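Local coordinates for protein Diedel (Drosophila melanogaster, PDB 3ZZO) that acts as a secreted cytokine that suppresses the immune deficiency pathway, promoting survival after Sindbis virus infection, and limits intestinal stem cell proliferation after enteropathogenic bacterial infection, at residues V9-D14 with N29-T34. Sequence-based numbering, arbitrary orientation.
Sequences VEFKMD and NGCEVT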
ATOM      1  N   VAL A   9       0.460  -1.669  -6.090  1.00  6.49           N
ATOM      2  CA  VAL A   9      -0.790  -2.248  -6.500  1.00  6.74           C
ATOM      3  C   VAL A   9      -1.404  -1.448  -7.627  1.00  6.78           C
ATOM      4  O   VAL A   9      -1.549  -0.225  -7.522  1.00  7.64           O
ATOM      5  CB  VAL A   9      -1.779  -2.310  -5.327  1.00  7.03           C
ATOM      6  CG1 VAL A   9      -3.103  -2.969  -5.733  1.00  8.49           C
ATOM      7  CG2 VAL A   9      -1.171  -3.024  -4.124  1.00  8.20           C
ATOM      8  N   GLU A  10      -1.743  -2.123  -8.726  1.00  6.46           N
ATOM      9  CA  GLU A  10      -2.509  -1.519  -9.812  1.00  6.73           C
ATOM     10  C   GLU A  10      -3.896  -2.125  -9.778  1.00  7.09           C
ATOM     11  O   GLU A  10      -4.054  -3.331  -9.595  1.00  6.79           O
ATOM     12  CB  GLU A  10      -1.868  -1.797 -11.180  1.00  8.45           C
ATOM     13  CG  GLU A  10      -0.532  -1.164 -11.343  1.00 12.94           C
ATOM     14  CD  GLU A  10       0.024  -1.371 -12.762  1.00 16.20           C
ATOM     15  OE1 GLU A  10      -0.689  -1.831 -13.699  1.00 21.22           O
ATOM     16  OE2 GLU A  10       1.252  -1.137 -12.929  1.00 19.77           O
ATOM     17  N   PHE A  11      -4.911  -1.284  -9.944  1.00  6.55           N
ATOM     18  CA  PHE A  11      -6.282  -1.757  -9.772  1.00  6.80           C
ATOM     19  C   PHE A  11      -7.242  -0.835 -10.499  1.00  6.37           C
ATOM     20  O   PHE A  11      -6.904   0.320 -10.810  1.00  7.76           O
ATOM     21  CB  PHE A  11      -6.633  -1.798  -8.272  1.00  6.59           C
ATOM     22  CG  PHE A  11      -6.598  -0.444  -7.579  1.00  6.66           C
ATOM     23  CD1 PHE A  11      -5.390   0.085  -7.117  1.00  6.89           C
ATOM     24  CD2 PHE A  11      -7.763   0.291  -7.402  1.00  6.82           C
ATOM     25  CE1 PHE A  11      -5.376   1.332  -6.528  1.00  7.19           C
ATOM     26  CE2 PHE A  11      -7.732   1.555  -6.798  1.00  6.56           C
ATOM     27  CZ  PHE A  11      -6.535   2.059  -6.365  1.00  7.32           C
ATOM     28  N   LYS A  12      -8.443  -1.314 -10.710  1.00  7.26           N
ATOM     29  CA  LYS A  12      -9.552  -0.497 -11.191  1.00  7.41           C
ATOM     30  C   LYS A  12     -10.595  -0.435 -10.082  1.00  7.60           C
ATOM     31  O   LYS A  12     -10.496  -1.137  -9.078  1.00  7.82           O
ATOM     32  CB  LYS A  12     -10.100  -1.027 -12.509  1.00  7.75           C
ATOM     33  CG  LYS A  12      -9.162  -0.715 -13.653  1.00  9.49           C
ATOM     34  CD  LYS A  12      -9.572  -1.346 -15.009  1.00 11.29           C
ATOM     35  CE  LYS A  12      -8.557  -0.993 -16.111  1.00 13.34           C
ATOM     36  NZ  LYS A  12      -8.815  -1.781 -17.340  1.00 16.08           N
ATOM     37  N   MET A  13     -11.554   0.468 -10.224  1.00  7.85           N
ATOM     38  CA  MET A  13     -12.546   0.741  -9.183  1.00  8.71           C
ATOM     39  C   MET A  13     -13.927   0.756  -9.801  1.00  8.81           C
ATOM     40  O   MET A  13     -14.158   1.423 -10.809  1.00  9.58           O
ATOM     41  CB  MET A  13     -12.291   2.161  -8.585  1.00  9.70           C
ATOM     42  CG  MET A  13     -10.956   2.283  -7.909  1.00  9.44           C
ATOM     43  SD  MET A  13     -10.673   3.916  -7.259  1.00  9.33           S
ATOM     44  CE  MET A  13     -11.723   3.870  -5.804  1.00  9.26           C
ATOM     45  N   ASP A  14     -14.870   0.096  -9.175  1.00  9.09           N
ATOM     46  CA  ASP A  14     -16.250   0.155  -9.634  1.00 10.31           C
ATOM     47  C   ASP A  14     -16.956   1.439  -9.275  1.00  9.47           C
ATOM     48  O   ASP A  14     -17.831   1.904  -9.991  1.00 10.54           O
ATOM     49  CB  ASP A  14     -17.035  -1.008  -9.055  1.00 11.59           C
ATOM     50  CG  ASP A  14     -16.556  -2.352  -9.550  1.00 14.15           C
ATOM     51  OD1 ASP A  14     -16.062  -2.456 -10.703  1.00 15.93           O
ATOM     52  OD2 ASP A  14     -16.616  -3.251  -8.726  1.00 21.09           O
ATOM     53  N   ASN A  29      -4.786   2.513 -17.511  1.00 17.66           N
ATOM     54  CA  ASN A  29      -4.576   1.222 -16.798  1.00 19.31           C
ATOM     55  C   ASN A  29      -5.031   1.290 -15.366  1.00 16.63           C
ATOM     56  O   ASN A  29      -4.517   0.581 -14.517  1.00 21.83           O
ATOM     57  CB  ASN A  29      -3.119   0.845 -16.938  1.00 21.60           C
ATOM     58  CG  ASN A  29      -2.794   0.591 -18.368  1.00 28.52           C
ATOM     59  OD1 ASN A  29      -2.000   1.287 -18.951  1.00 30.19           O
ATOM     60  ND2 ASN A  29      -3.499  -0.360 -18.981  1.00 32.29           N
ATOM     61  N   GLY A  30      -6.034   2.080 -15.078  1.00 10.61           N
ATOM     62  CA  GLY A  30      -6.636   2.148 -13.735  1.00 10.21           C
ATOM     63  C   GLY A  30      -5.897   3.136 -12.839  1.00  8.56           C
ATOM     64  O   GLY A  30      -5.544   4.229 -13.239  1.00 10.54           O
ATOM     65  N   CYS A  31      -5.698   2.712 -11.581  1.00  7.24           N
ATOM     66  CA  CYS A  31      -5.071   3.461 -10.505  1.00  7.05           C
ATOM     67  C   CYS A  31      -3.834   2.721 -10.038  1.00  7.23           C
ATOM     68  O   CYS A  31      -3.735   1.493 -10.221  1.00  7.47           O
ATOM     69  CB  CYS A  31      -5.993   3.529  -9.279  1.00  7.87           C
ATOM     70  SG  CYS A  31      -7.647   4.170  -9.530  1.00  8.99           S
ATOM     71  N   GLU A  32      -2.908   3.428  -9.416  1.00  7.37           N
ATOM     72  CA  GLU A  32      -1.766   2.788  -8.789  1.00  7.86           C
ATOM     73  C   GLU A  32      -1.543   3.369  -7.408  1.00  7.22           C
ATOM     74  O   GLU A  32      -1.771   4.548  -7.165  1.00  7.92           O
ATOM     75  CB  GLU A  32      -0.529   2.944  -9.645  1.00 11.08           C
ATOM     76  CG  GLU A  32      -0.064   4.260  -9.824  1.00 16.99           C
ATOM     77  CD  GLU A  32       1.173   4.381 -10.770  1.00 19.65           C
ATOM     78  OE1 GLU A  32       1.198   3.670 -11.809  1.00 25.74           O
ATOM     79  OE2 GLU A  32       2.141   5.177 -10.461  1.00 25.11           O
ATOM     80  N   VAL A  33      -1.080   2.524  -6.508  1.00  7.05           N
ATOM     81  CA  VAL A  33      -0.818   2.940  -5.141  1.00  7.38           C
ATOM     82  C   VAL A  33       0.318   2.078  -4.575  1.00  6.83           C
ATOM     83  O   VAL A  33       0.474   0.912  -4.942  1.00  8.09           O
ATOM     84  CB  VAL A  33      -2.108   2.806  -4.284  1.00  7.64           C
ATOM     85  CG1 VAL A  33      -2.556   1.340  -4.115  1.00  8.15           C
ATOM     86  CG2 VAL A  33      -1.964   3.506  -2.917  1.00  8.05           C
ATOM     87  N   THR A  34       1.070   2.645  -3.632  1.00  6.37           N
ATOM     88  CA  THR A  34       2.083   1.923  -2.880  1.00  6.20           C
ATOM     89  C   THR A  34       1.555   1.837  -1.460  1.00  6.23           C
ATOM     90  O   THR A  34       1.306   2.875  -0.848  1.00  6.63           O
ATOM     91  CB  THR A  34       3.427   2.642  -2.918  1.00  7.25           C
ATOM     92  OG1 THR A  34       3.839   2.761  -4.277  1.00  8.68           O
ATOM     93  CG2 THR A  34       4.478   1.890  -2.178  1.00  8.17           C
TER
HETATM   94  O   HOH W   1      -3.083  -2.007 -14.504  1.00 19.49           O
HETATM   95  O   HOH W   2      -6.662  -1.106 -19.049  1.00 26.04           O
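Strand 9-13 pairs with strand 31-34 in the antiparallel sheet of SD1, the subdomain with a ferredoxin-like fold. Val9 with Val33 and Phe11 with Cys31 are hydrogen-bonded pairs, and Glu10 with Glu32 between them is a non-hydrogen-bonded pair. Four backbone bonds join the strands. Val9 N to Val33 O, 2.8 Å, is almost straight at 175°. Cys31 N to Phe11 O is equally short. The returning bonds, from Val33 N to Val9 O and from Phe11 N to Cys31 O, are slightly longer.

Val9, Phe11, Cys31 and Val33 point to the buried face of the sheet. Phe11 CG sits between its backbone N and carbonyl carbon, chi1 62°, and this swings the ring across to the neighbouring strand. Cys31 CB lies over one ring face as a CH-pi contact, 3.6 Å from the Phe11 ring centroid and displaced toward the rim near CZ. Val33 CG1 approaches Phe11 CE1 obliquely at 3.7 Å. Phe72 of helix 69-75 meets Phe11 edge-to-face, so the ring links the sheet to the helix that covers it. Cys31 SG forms the disulfide with Cys18.

Glu10 and Glu32 project from the other face. Their like charges stay apart, with Glu10 OE2 4.9 Å from Glu32 OE1. A salt bridge from Glu10 OE2 to Lys85 on strand 81-89 would offset the negative charge. A water lies between Glu10 OE1 and Asn29 O, but whether it bridges them is uncertain.

Beyond the last bridge, Asn29 and Gly30 form a classic beta bulge opposite Asn26. Lys12 CG packs against Gly30 CA. The extended lysine chain carries NZ to a second water at 2.8 Å, which also takes a weak hydrogen bond from Asn29 ND2.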